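Local coordinates for protein transcriptional regulator ComR (Streptococcus vestibularis F0396, PDB 6HU8) that probably binds DNA through a helix-turn-helix domain and regulates streptococcal competence in response to a peptide pheromone bound by its tetratricopeptide domain, at residues E23-D28 with R35-I40; A30-R35 with S53-R58; P47-L52 with K61-L66; E80-L85 with L120-I125. All coordinates share one frame; numbering follows the deposited sequence.

Interaction 1: E23-D28 with R35-I40; sequences EVLCLD and RQLIRI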
loop_
_atom_site.group_PDB
_atom_site.type_symbol
_atom_site.label_atom_id
_atom_site.label_comp_id
_atom_site.label_asym_id
_atom_site.label_seq_id
_atom_site.Cartn_x
_atom_site.Cartn_y
_atom_site.Cartn_z
ATOM N N GLU A 23 -12.093 -0.848 25.611
ATOM C CA GLU A 23 -13.149 -0.773 24.600
ATOM C C GLU A 23 -13.794 0.617 24.612
ATOM O O GLU A 23 -14.131 1.150 23.553
ATOM C CB GLU A 23 -14.227 -1.863 24.811
ATOM C CG GLU A 23 -13.825 -3.250 24.307
ATOM C CD GLU A 23 -12.794 -3.937 25.191
ATOM O OE1 GLU A 23 -12.655 -3.523 26.362
ATOM O OE2 GLU A 23 -12.122 -4.897 24.718
ATOM N N VAL A 24 -13.972 1.193 25.801
ATOM C CA VAL A 24 -14.549 2.544 25.901
ATOM C C VAL A 24 -13.622 3.571 25.240
ATOM O O VAL A 24 -14.062 4.401 24.441
ATOM C CB VAL A 24 -14.814 2.947 27.357
ATOM C CG1 VAL A 24 -15.103 4.456 27.473
ATOM C CG2 VAL A 24 -15.990 2.131 27.933
ATOM N N LEU A 25 -12.337 3.505 25.554
ATOM C CA LEU A 25 -11.393 4.453 24.945
ATOM C C LEU A 25 -11.440 4.324 23.412
ATOM O O LEU A 25 -11.517 5.331 22.687
ATOM C CB LEU A 25 -9.974 4.230 25.485
ATOM C CG LEU A 25 -8.992 5.392 25.212
ATOM C CD1 LEU A 25 -7.941 5.492 26.318
ATOM C CD2 LEU A 25 -8.323 5.251 23.865
ATOM N N CYS A 26 -11.449 3.089 22.906
ATOM C CA CYS A 26 -11.301 2.888 21.471
ATOM C C CYS A 26 -12.576 3.131 20.658
ATOM O O CYS A 26 -12.516 3.197 19.422
ATOM C CB CYS A 26 -10.777 1.481 21.187
ATOM S SG CYS A 26 -9.063 1.245 21.751
ATOM N N LEU A 27 -13.708 3.285 21.339
ATOM C CA LEU A 27 -15.004 3.518 20.675
ATOM C C LEU A 27 -15.215 2.534 19.532
ATOM O O LEU A 27 -15.121 1.327 19.757
ATOM C CB LEU A 27 -15.114 4.968 20.180
ATOM C CG LEU A 27 -15.048 5.987 21.337
ATOM C CD1 LEU A 27 -15.011 7.434 20.815
ATOM C CD2 LEU A 27 -16.189 5.810 22.330
ATOM N N ASP A 28 -15.470 3.026 18.314
ATOM C CA ASP A 28 -15.810 2.134 17.204
ATOM C C ASP A 28 -14.587 1.544 16.510
ATOM O O ASP A 28 -14.728 0.885 15.492
ATOM C CB ASP A 28 -16.674 2.850 16.155
ATOM C CG ASP A 28 -15.953 4.043 15.493
ATOM O OD1 ASP A 28 -14.732 4.255 15.713
ATOM O OD2 ASP A 28 -16.622 4.779 14.743
ATOM N N ARG A 35 -6.450 -3.874 20.164
ATOM C CA ARG A 35 -5.158 -4.556 20.139
ATOM C C ARG A 35 -4.023 -3.557 19.875
ATOM O O ARG A 35 -2.920 -3.724 20.394
ATOM C CB ARG A 35 -5.144 -5.666 19.091
ATOM C CG ARG A 35 -6.008 -6.866 19.468
ATOM C CD ARG A 35 -5.881 -7.980 18.435
ATOM N NE ARG A 35 -6.515 -7.608 17.176
ATOM C CZ ARG A 35 -6.563 -8.381 16.094
ATOM N NH1 ARG A 35 -6.020 -9.596 16.099
ATOM N NH2 ARG A 35 -7.161 -7.935 15.001
ATOM N N GLN A 36 -4.309 -2.530 19.080
ATOM C CA GLN A 36 -3.372 -1.412 18.893
ATOM C C GLN A 36 -3.068 -0.736 20.230
ATOM O O GLN A 36 -1.914 -0.494 20.563
ATOM C CB GLN A 36 -3.942 -0.393 17.901
ATOM C CG GLN A 36 -3.806 -0.799 16.425
ATOM C CD GLN A 36 -4.659 0.043 15.525
ATOM O OE1 GLN A 36 -5.342 0.957 15.988
ATOM N NE2 GLN A 36 -4.638 -0.252 14.231
ATOM N N LEU A 37 -4.110 -0.433 21.001
ATOM C CA LEU A 37 -3.922 0.159 22.337
ATOM C C LEU A 37 -3.122 -0.762 23.257
ATOM O O LEU A 37 -2.178 -0.324 23.901
ATOM C CB LEU A 37 -5.277 0.504 22.981
ATOM C CG LEU A 37 -5.208 1.097 24.410
ATOM C CD1 LEU A 37 -4.327 2.353 24.463
ATOM C CD2 LEU A 37 -6.601 1.429 24.917
ATOM N N ILE A 38 -3.491 -2.040 23.335
ATOM C CA ILE A 38 -2.717 -2.978 24.158
ATOM C C ILE A 38 -1.204 -3.028 23.843
ATOM O O ILE A 38 -0.388 -3.083 24.758
ATOM C CB ILE A 38 -3.305 -4.400 24.044
ATOM C CG1 ILE A 38 -4.655 -4.439 24.765
ATOM C CG2 ILE A 38 -2.403 -5.416 24.715
ATOM C CD1 ILE A 38 -5.443 -5.722 24.511
ATOM N N ARG A 39 -0.829 -3.012 22.563
ATOM C CA ARG A 39 0.578 -3.067 22.187
ATOM C C ARG A 39 1.294 -1.790 22.640
ATOM O O ARG A 39 2.467 -1.822 23.030
ATOM C CB ARG A 39 0.735 -3.265 20.666
ATOM C CG ARG A 39 0.444 -4.698 20.208
ATOM C CD ARG A 39 0.810 -4.939 18.748
ATOM N NE ARG A 39 0.007 -4.153 17.815
ATOM C CZ ARG A 39 -1.139 -4.571 17.287
ATOM N NH1 ARG A 39 -1.624 -5.769 17.618
ATOM N NH2 ARG A 39 -1.809 -3.793 16.449
ATOM N N ILE A 40 0.581 -0.668 22.601
ATOM C CA ILE A 40 1.153 0.599 23.078
ATOM C C ILE A 40 1.356 0.538 24.590
ATOM O O ILE A 40 2.458 0.796 25.084
ATOM C CB ILE A 40 0.251 1.808 22.703
ATOM C CG1 ILE A 40 0.268 2.042 21.187
ATOM C CG2 ILE A 40 0.654 3.075 23.489
ATOM C CD1 ILE A 40 -0.765 3.054 20.718
#
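The backbone oxygen of L25, one of the two residues that meet L37 here, is gripped twice: the hydroxyl of Y54 and NE of R58 both hydrogen-bond to it. Near the C-terminal end of helix 22-26 the carbonyls lack the amide partners of a continuing helix, and these two side chains of helix 49-59 make up for it. L27 then breaks the helix with a positive phi of 48° and starts the turn.

Across to 35-40 the contact is small and wholly apolar. L37 carries it alone on its side: CG stands anti to the backbone N (chi1 178°), which swings the isobutyl group out from helix 34-41 toward the shorter helix. Its CD2 lies 4.0 Å from SG of C26 and, more loosely, 4.3 Å from CD2 of L25. SG of C26 also approaches CB of L37 at 4.0 Å, so the sulfur rests alongside the root of the leucine as well as its branch. A small, weakly polar thiol suits this buried place, since it packs between the helices without needing a polar partner. R15 and I11 of helix 3-17 close over L37.

Away from this seam, R35 reaches E146 and D147, and R39 reaches E117, all acidic residues of the tetratricopeptide domain. Helices 22-26 and 34-41 are the helix pair of a Cro/C1-type helix-turn-helix, and the ionic links of R35 and R39 are consistent with a recognition helix held against the tetratricopeptide domain of the same chain in this apo form.

Interaction 2: A30-R35 with S53-R58; sequences AELTVR and SYIAKR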
loop_
_atom_site.group_PDB
_atom_site.type_symbol
_atom_site.label_atom_id
_atom_site.label_comp_id
_atom_site.label_asym_id
_atom_site.label_seq_id
_atom_site.Cartn_x
_atom_site.Cartn_y
_atom_site.Cartn_z
ATOM N N ALA A 30 -12.337 2.946 14.692
ATOM C CA ALA A 30 -11.909 3.543 13.427
ATOM C C ALA A 30 -10.561 4.246 13.540
ATOM O O ALA A 30 -9.850 4.361 12.535
ATOM C CB ALA A 30 -12.960 4.519 12.897
ATOM N N GLU A 31 -10.201 4.716 14.736
ATOM C CA GLU A 31 -8.960 5.481 14.886
ATOM C C GLU A 31 -7.928 4.734 15.709
ATOM O O GLU A 31 -6.719 4.888 15.511
ATOM C CB GLU A 31 -9.258 6.850 15.507
ATOM C CG GLU A 31 -10.015 7.734 14.515
ATOM C CD GLU A 31 -10.394 9.096 15.061
ATOM O OE1 GLU A 31 -11.347 9.169 15.867
ATOM O OE2 GLU A 31 -9.745 10.091 14.678
ATOM N N LEU A 32 -8.421 3.921 16.636
ATOM C CA LEU A 32 -7.577 3.092 17.483
ATOM C C LEU A 32 -8.319 1.808 17.831
ATOM O O LEU A 32 -9.480 1.857 18.248
ATOM C CB LEU A 32 -7.201 3.828 18.765
ATOM C CG LEU A 32 -6.195 3.091 19.639
ATOM C CD1 LEU A 32 -4.833 3.152 18.964
ATOM C CD2 LEU A 32 -6.145 3.716 21.021
ATOM N N THR A 33 -7.678 0.662 17.652
ATOM C CA THR A 33 -8.328 -0.596 18.019
ATOM C C THR A 33 -7.829 -1.054 19.376
ATOM O O THR A 33 -6.801 -0.582 19.874
ATOM C CB THR A 33 -8.076 -1.714 16.990
ATOM O OG1 THR A 33 -6.693 -2.099 17.025
ATOM C CG2 THR A 33 -8.440 -1.243 15.570
ATOM N N VAL A 34 -8.545 -1.994 19.971
ATOM C CA VAL A 34 -8.152 -2.490 21.266
ATOM C C VAL A 34 -6.752 -3.107 21.214
ATOM O O VAL A 34 -5.942 -2.879 22.110
ATOM C CB VAL A 34 -9.202 -3.512 21.790
ATOM C CG1 VAL A 34 -8.650 -4.307 22.945
ATOM C CG2 VAL A 34 -10.478 -2.751 22.186
ATOM N N ARG A 35 -6.450 -3.874 20.164
ATOM C CA ARG A 35 -5.158 -4.556 20.139
ATOM C C ARG A 35 -4.023 -3.557 19.875
ATOM O O ARG A 35 -2.920 -3.724 20.394
ATOM C CB ARG A 35 -5.144 -5.666 19.091
ATOM C CG ARG A 35 -6.008 -6.866 19.468
ATOM C CD ARG A 35 -5.881 -7.980 18.435
ATOM N NE ARG A 35 -6.515 -7.608 17.176
ATOM C CZ ARG A 35 -6.563 -8.381 16.094
ATOM N NH1 ARG A 35 -6.020 -9.596 16.099
ATOM N NH2 ARG A 35 -7.161 -7.935 15.001
ATOM N N SER A 53 -2.791 11.437 19.141
ATOM C CA SER A 53 -3.744 12.548 19.095
ATOM C C SER A 53 -5.158 12.087 19.495
ATOM O O SER A 53 -5.880 12.783 20.208
ATOM C CB SER A 53 -3.757 13.161 17.692
ATOM O OG SER A 53 -4.707 14.201 17.613
ATOM N N TYR A 54 -5.545 10.902 19.035
ATOM C CA TYR A 54 -6.860 10.359 19.362
ATOM C C TYR A 54 -6.934 10.016 20.852
ATOM O O TYR A 54 -7.901 10.367 21.544
ATOM C CB TYR A 54 -7.160 9.125 18.491
ATOM C CG TYR A 54 -8.400 8.358 18.942
ATOM C CD1 TYR A 54 -9.669 8.778 18.564
ATOM C CD2 TYR A 54 -8.294 7.241 19.763
ATOM C CE1 TYR A 54 -10.810 8.101 18.988
ATOM C CE2 TYR A 54 -9.453 6.536 20.206
ATOM C CZ TYR A 54 -10.687 6.998 19.811
ATOM O OH TYR A 54 -11.818 6.356 20.197
ATOM N N ILE A 55 -5.901 9.328 21.338
ATOM C CA ILE A 55 -5.842 8.867 22.718
ATOM C C ILE A 55 -5.906 10.056 23.663
ATOM O O ILE A 55 -6.630 10.027 24.675
ATOM C CB ILE A 55 -4.556 8.037 22.990
ATOM C CG1 ILE A 55 -4.654 6.667 22.296
ATOM C CG2 ILE A 55 -4.312 7.865 24.488
ATOM C CD1 ILE A 55 -3.361 5.853 22.338
ATOM N N ALA A 56 -5.172 11.114 23.322
ATOM C CA ALA A 56 -5.171 12.303 24.164
ATOM C C ALA A 56 -6.547 12.965 24.154
ATOM O O ALA A 56 -7.018 13.422 25.191
ATOM C CB ALA A 56 -4.081 13.284 23.719
ATOM N N LYS A 57 -7.200 13.009 22.996
ATOM C CA LYS A 57 -8.552 13.559 22.953
ATOM C C LYS A 57 -9.513 12.754 23.849
ATOM O O LYS A 57 -10.323 13.326 24.563
ATOM C CB LYS A 57 -9.080 13.604 21.521
ATOM C CG LYS A 57 -10.370 14.399 21.384
ATOM C CD LYS A 57 -11.011 14.225 20.027
ATOM C CE LYS A 57 -12.309 15.025 19.928
ATOM N NZ LYS A 57 -12.623 15.404 18.513
ATOM N N ARG A 58 -9.405 11.428 23.823
ATOM C CA ARG A 58 -10.323 10.577 24.595
ATOM C C ARG A 58 -10.099 10.742 26.098
ATOM O O ARG A 58 -11.030 10.603 26.892
ATOM C CB ARG A 58 -10.152 9.111 24.196
ATOM C CG ARG A 58 -10.543 8.776 22.760
ATOM C CD ARG A 58 -12.056 8.786 22.508
ATOM N NE ARG A 58 -12.770 7.837 23.370
ATOM C CZ ARG A 58 -13.788 8.164 24.163
ATOM N NH1 ARG A 58 -14.235 9.411 24.194
ATOM N NH2 ARG A 58 -14.372 7.234 24.922
#
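Y54 has the most surface buried here, its ring wedged between E31 and its own helical neighbour R58. CB of E31 sits over one face, 4.0 Å from the centroid of the Y54 ring and 24° off its normal, a CH-pi contact; CG of R58 covers the opposite face, 3.4 Å above the plane. The rest of E31 runs out past the ring rather than stacking on it: the carboxylate is turned 59° from the ring plane, and OE1 comes within 3.2 Å of CD1 of Y54. Glutamate fits because its aliphatic stem pads the aromatic face while its acid group stays at the surface.

L32 takes the inner side. This residue lies in the turn leading to the third helix of the Cro/C1-type helix-turn-helix domain, which T33 then begins with a capping box: OG1 caps the helix start and N gives its hydrogen to OE1 of Q36. CB of L32 meets the Y54 ring obliquely, 3.7 Å from CD2 of Y54; with CG anti to the backbone N (chi1 -174°), the leucine branch continues inward and its CD2 presses to 3.5 Å from CG1 of I55. The carbonyl of E31, meanwhile, is hydrogen-bonded by NZ of K51, one turn before Y54 on helix 49-59.

Interaction 3: P47-L52 with K61-L66; sequences PSLDKL and KSMADL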
loop_
_atom_site.group_PDB
_atom_site.type_symbol
_atom_site.label_atom_id
_atom_site.label_comp_id
_atom_site.label_asym_id
_atom_site.label_seq_id
_atom_site.Cartn_x
_atom_site.Cartn_y
_atom_site.Cartn_z
ATOM N N PRO A 47 3.164 4.941 19.751
ATOM C CA PRO A 47 2.032 5.557 19.052
ATOM C C PRO A 47 2.474 6.529 17.964
ATOM O O PRO A 47 3.442 7.302 18.148
ATOM C CB PRO A 47 1.291 6.301 20.156
ATOM C CG PRO A 47 2.306 6.542 21.208
ATOM C CD PRO A 47 3.329 5.449 21.120
ATOM N N SER A 48 1.776 6.480 16.832
ATOM C CA SER A 48 1.931 7.483 15.789
ATOM C C SER A 48 1.255 8.743 16.289
ATOM O O SER A 48 0.533 8.710 17.305
ATOM C CB SER A 48 1.315 7.016 14.457
ATOM O OG SER A 48 -0.085 6.781 14.579
ATOM N N LEU A 49 1.482 9.844 15.587
ATOM C CA LEU A 49 0.879 11.110 15.953
ATOM C C LEU A 49 -0.638 11.030 15.877
ATOM O O LEU A 49 -1.332 11.551 16.746
ATOM C CB LEU A 49 1.393 12.228 15.049
ATOM C CG LEU A 49 0.837 13.625 15.330
ATOM C CD1 LEU A 49 0.965 13.952 16.803
ATOM C CD2 LEU A 49 1.553 14.677 14.487
ATOM N N ASP A 50 -1.146 10.380 14.834
ATOM C CA ASP A 50 -2.588 10.212 14.674
ATOM C C ASP A 50 -3.186 9.444 15.838
ATOM O O ASP A 50 -4.194 9.852 16.402
ATOM C CB ASP A 50 -2.927 9.480 13.374
ATOM C CG ASP A 50 -2.615 10.301 12.136
ATOM O OD1 ASP A 50 -2.636 11.551 12.221
ATOM O OD2 ASP A 50 -2.350 9.683 11.081
ATOM N N LYS A 51 -2.578 8.323 16.194
ATOM C CA LYS A 51 -3.132 7.531 17.277
ATOM C C LYS A 51 -2.926 8.209 18.653
ATOM O O LYS A 51 -3.823 8.179 19.502
ATOM C CB LYS A 51 -2.556 6.111 17.233
ATOM C CG LYS A 51 -2.887 5.428 15.893
ATOM C CD LYS A 51 -3.019 3.919 15.972
ATOM C CE LYS A 51 -3.289 3.321 14.573
ATOM N NZ LYS A 51 -4.471 3.910 13.878
ATOM N N LEU A 52 -1.781 8.850 18.878
ATOM C CA LEU A 52 -1.601 9.554 20.145
ATOM C C LEU A 52 -2.573 10.742 20.255
ATOM O O LEU A 52 -3.116 11.017 21.327
ATOM C CB LEU A 52 -0.159 10.047 20.306
ATOM C CG LEU A 52 0.157 10.598 21.699
ATOM C CD1 LEU A 52 0.005 9.554 22.791
ATOM C CD2 LEU A 52 1.566 11.192 21.765
ATOM N N LYS A 61 -6.671 15.127 27.616
ATOM C CA LYS A 61 -5.310 15.616 27.859
ATOM C C LYS A 61 -4.720 16.251 26.608
ATOM O O LYS A 61 -5.243 16.072 25.499
ATOM C CB LYS A 61 -4.414 14.467 28.323
ATOM C CG LYS A 61 -4.887 13.820 29.603
ATOM C CD LYS A 61 -4.748 14.800 30.761
ATOM C CE LYS A 61 -4.948 14.140 32.097
ATOM N NZ LYS A 61 -4.750 15.139 33.176
ATOM N N SER A 62 -3.622 16.982 26.759
ATOM C CA SER A 62 -2.873 17.363 25.559
ATOM C C SER A 62 -1.799 16.305 25.347
ATOM O O SER A 62 -1.420 15.609 26.290
ATOM C CB SER A 62 -2.257 18.756 25.681
ATOM O OG SER A 62 -0.955 18.686 26.236
ATOM N N MET A 63 -1.305 16.185 24.126
ATOM C CA MET A 63 -0.358 15.126 23.821
ATOM C C MET A 63 0.920 15.300 24.592
ATOM O O MET A 63 1.511 14.321 25.020
ATOM C CB MET A 63 -0.073 15.077 22.330
ATOM C CG MET A 63 -1.106 14.251 21.567
ATOM S SD MET A 63 -0.727 14.227 19.809
ATOM C CE MET A 63 -1.485 15.769 19.254
ATOM N N ALA A 64 1.355 16.548 24.746
ATOM C CA ALA A 64 2.489 16.862 25.601
ATOM C C ALA A 64 2.326 16.258 27.011
ATOM O O ALA A 64 3.299 15.770 27.596
ATOM C CB ALA A 64 2.674 18.359 25.678
ATOM N N ASP A 65 1.100 16.269 27.544
ATOM C CA ASP A 65 0.831 15.679 28.870
ATOM C C ASP A 65 1.218 14.209 28.908
ATOM O O ASP A 65 1.874 13.751 29.835
ATOM C CB ASP A 65 -0.655 15.785 29.264
ATOM C CG ASP A 65 -1.136 17.223 29.412
ATOM O OD1 ASP A 65 -0.284 18.139 29.425
ATOM O OD2 ASP A 65 -2.380 17.426 29.528
ATOM N N LEU A 66 0.781 13.461 27.901
ATOM C CA LEU A 66 0.982 12.019 27.886
ATOM C C LEU A 66 2.444 11.674 27.648
ATOM O O LEU A 66 2.905 10.583 27.981
ATOM C CB LEU A 66 0.122 11.368 26.803
ATOM C CG LEU A 66 -1.377 11.310 27.066
ATOM C CD1 LEU A 66 -2.064 10.645 25.897
ATOM C CD2 LEU A 66 -1.683 10.582 28.378
#
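Different first torsions bring L52 and M63 together: L52 carries CG anti to its backbone N (chi1 -171°), while M63 keeps CG beside the N (chi1 -85°) and runs straight on before bending at the sulfur (chi3 -84°). The stem of the methionine thus lies obliquely over the leucine, with CG of M63 3.9 Å from CG of L52 and 3.8 Å from O of L52. Beyond it, SD of M63 reaches 3.5 Å from CD1 of L49, the two side chains crossing at about a right angle. Methionine suits this half-buried margin, because its flexible thioether can follow the uneven surface made by two leucines one turn apart. Deeper in, L52 and L66 slide past each other in opposite directions, their CD1 atoms 3.9 Å apart.

Both helices start at a serine. OG of S48 accepts a weak bond from N of K51 and also bonds to E118; at S62 the backbone N gives its hydrogen to OD2 of D65, 3.1 Å away and approached from above the carboxylate plane. I11 of helix 3-17 packs on L52 as well. The apolar contacts of M63 and L66 seat the short fifth helix, 63-67, against helix 49-59, as in the five-helix bundle of Cro/C1-type DNA-binding domains.

Interaction 4: E80-L85 with L120-I125; sequences EMKNRL and LLTLDI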
loop_
_atom_site.group_PDB
_atom_site.type_symbol
_atom_site.label_atom_id
_atom_site.label_comp_id
_atom_site.label_asym_id
_atom_site.label_seq_id
_atom_site.Cartn_x
_atom_site.Cartn_y
_atom_site.Cartn_z
ATOM N N GLU A 80 12.808 11.182 3.992
ATOM C CA GLU A 80 13.524 11.301 2.723
ATOM C C GLU A 80 13.866 9.929 2.168
ATOM O O GLU A 80 13.716 9.680 0.971
ATOM C CB GLU A 80 14.806 12.126 2.889
ATOM C CG GLU A 80 14.566 13.583 3.244
ATOM C CD GLU A 80 15.834 14.283 3.732
ATOM O OE1 GLU A 80 16.944 13.836 3.361
ATOM O OE2 GLU A 80 15.718 15.265 4.500
ATOM N N MET A 81 14.325 9.037 3.043
ATOM C CA MET A 81 14.690 7.689 2.617
ATOM C C MET A 81 13.464 6.847 2.277
ATOM O O MET A 81 13.499 6.043 1.340
ATOM C CB MET A 81 15.518 6.994 3.690
ATOM C CG MET A 81 16.856 7.662 3.936
ATOM S SD MET A 81 17.782 6.875 5.260
ATOM C CE MET A 81 18.110 5.268 4.547
ATOM N N LYS A 82 12.381 7.031 3.030
ATOM C CA LYS A 82 11.114 6.383 2.694
ATOM C C LYS A 82 10.628 6.863 1.336
ATOM O O LYS A 82 10.203 6.061 0.492
ATOM C CB LYS A 82 10.046 6.650 3.760
ATOM C CG LYS A 82 8.688 5.977 3.488
ATOM C CD LYS A 82 7.633 6.388 4.551
ATOM C CE LYS A 82 6.247 5.771 4.286
ATOM N NZ LYS A 82 5.194 6.279 5.239
ATOM N N ASN A 83 10.704 8.169 1.116
ATOM C CA ASN A 83 10.300 8.728 -0.169
ATOM C C ASN A 83 11.125 8.140 -1.316
ATOM O O ASN A 83 10.565 7.699 -2.315
ATOM C CB ASN A 83 10.415 10.260 -0.150
ATOM C CG ASN A 83 9.818 10.914 -1.395
ATOM O OD1 ASN A 83 8.617 10.829 -1.636
ATOM N ND2 ASN A 83 10.658 11.591 -2.177
ATOM N N ARG A 84 12.449 8.116 -1.168
ATOM C CA ARG A 84 13.312 7.538 -2.203
ATOM C C ARG A 84 12.984 6.065 -2.452
ATOM O O ARG A 84 12.894 5.628 -3.606
ATOM C CB ARG A 84 14.789 7.685 -1.826
ATOM C CG ARG A 84 15.345 9.089 -2.029
ATOM C CD ARG A 84 16.802 9.186 -1.588
ATOM N NE ARG A 84 17.057 10.434 -0.873
ATOM C CZ ARG A 84 17.548 10.496 0.360
ATOM N NH1 ARG A 84 17.741 11.672 0.952
ATOM N NH2 ARG A 84 17.847 9.378 1.008
ATOM N N LEU A 85 12.803 5.317 -1.363
ATOM C CA LEU A 85 12.438 3.894 -1.405
ATOM C C LEU A 85 11.159 3.605 -2.201
ATOM O O LEU A 85 11.141 2.735 -3.072
ATOM C CB LEU A 85 12.280 3.356 0.035
ATOM C CG LEU A 85 11.468 2.066 0.210
ATOM C CD1 LEU A 85 12.137 0.914 -0.513
ATOM C CD2 LEU A 85 11.237 1.701 1.689
ATOM N N LEU A 120 6.296 0.944 10.508
ATOM C CA LEU A 120 6.978 -0.338 10.555
ATOM C C LEU A 120 6.272 -1.345 9.677
ATOM O O LEU A 120 6.932 -2.139 9.014
ATOM C CB LEU A 120 7.047 -0.861 11.992
ATOM C CG LEU A 120 8.081 -0.151 12.876
ATOM C CD1 LEU A 120 7.929 -0.552 14.348
ATOM C CD2 LEU A 120 9.476 -0.477 12.365
ATOM N N LEU A 121 4.936 -1.331 9.693
ATOM C CA LEU A 121 4.163 -2.231 8.818
ATOM C C LEU A 121 4.416 -1.924 7.344
ATOM O O LEU A 121 4.507 -2.832 6.512
ATOM C CB LEU A 121 2.663 -2.137 9.097
ATOM C CG LEU A 121 1.819 -2.986 8.117
ATOM C CD1 LEU A 121 2.020 -4.469 8.407
ATOM C CD2 LEU A 121 0.340 -2.621 8.179
ATOM N N THR A 122 4.527 -0.639 7.014
ATOM C CA THR A 122 4.825 -0.247 5.643
ATOM C C THR A 122 6.103 -0.923 5.161
ATOM O O THR A 122 6.175 -1.403 4.018
ATOM C CB THR A 122 4.950 1.289 5.502
ATOM O OG1 THR A 122 3.635 1.858 5.405
ATOM C CG2 THR A 122 5.724 1.651 4.247
ATOM N N LEU A 123 7.106 -0.984 6.036
ATOM C CA LEU A 123 8.369 -1.609 5.669
ATOM C C LEU A 123 8.186 -3.117 5.480
ATOM O O LEU A 123 8.689 -3.692 4.520
ATOM C CB LEU A 123 9.435 -1.317 6.720
ATOM C CG LEU A 123 9.808 0.169 6.835
ATOM C CD1 LEU A 123 10.887 0.413 7.897
ATOM C CD2 LEU A 123 10.241 0.726 5.482
ATOM N N ASP A 124 7.460 -3.747 6.402
ATOM C CA ASP A 124 7.170 -5.171 6.300
ATOM C C ASP A 124 6.416 -5.514 5.005
ATOM O O ASP A 124 6.718 -6.521 4.365
ATOM C CB ASP A 124 6.354 -5.635 7.508
ATOM C CG ASP A 124 7.208 -5.851 8.749
ATOM O OD1 ASP A 124 8.404 -6.193 8.620
ATOM O OD2 ASP A 124 6.667 -5.694 9.861
ATOM N N ILE A 125 5.430 -4.690 4.642
ATOM C CA ILE A 125 4.618 -4.934 3.445
ATOM C C ILE A 125 5.454 -4.894 2.170
ATOM O O ILE A 125 5.399 -5.812 1.358
ATOM C CB ILE A 125 3.472 -3.905 3.298
ATOM C CG1 ILE A 125 2.381 -4.155 4.333
ATOM C CG2 ILE A 125 2.870 -3.949 1.880
ATOM C CD1 ILE A 125 1.302 -3.081 4.328
#
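K82 and L85, one turn apart on helix 76-87, face T122 and L123 of helix 117-131, within the all-helical tetratricopeptide domain. The nearest backbones, at K82 and L123, have CA atoms 9.0 Å apart, so it is the side chains that span the distance.

K82 does so by being fully stretched. CG is anti to the backbone N (chi1 -179°) and every later torsion is also extended, which lays a straight methylene chain across T122 at about a right angle; CE of K82 passes 4.2 Å from CG2 of T122. Lysine suits a buried seam of this kind because its long stem packs as an apolar group and its ammonium is delivered to partners beyond: NZ hydrogen-bonds to OD1 of N161 and forms a salt bridge with E119. T122 divides its branches accordingly. Its methyl turns to the lysine stem, while OG1, beside the backbone N, makes weak bonds to O of E118 and to that same OD1 of N161.

The leucines mesh from different rotamers, and I104 of helix 94-111 packs on L85. L85 has CG anti to its N (chi1 160°), L123 has CG beside its N (chi1 -65°), and the two side chains are set obliquely to each other, with CD2 of L85 4.0 Å from CD2 of L123.

Overall arrangement
Interactions 1, 2 and 3 build one domain. The first two share R35 and helix 34-41, the second and third share helix 49-59, and their centres lie within about 14 Å of one another. Interactions 1 and 2 are buried, although E31 brings a carboxylate to the edge of the latter; interaction 3 runs from buried leucines to a more exposed methionine margin. Aromatic packing occurs in interaction 2, sulfur packing in 1 and 3. Interaction 4 stands apart in the tetratricopeptide domain, its centre about 23 to 25 Å from the others. Also buried, it pairs helices 76-87 and 117-131 and admits a lysine whose charge is met by acidic and amide groups.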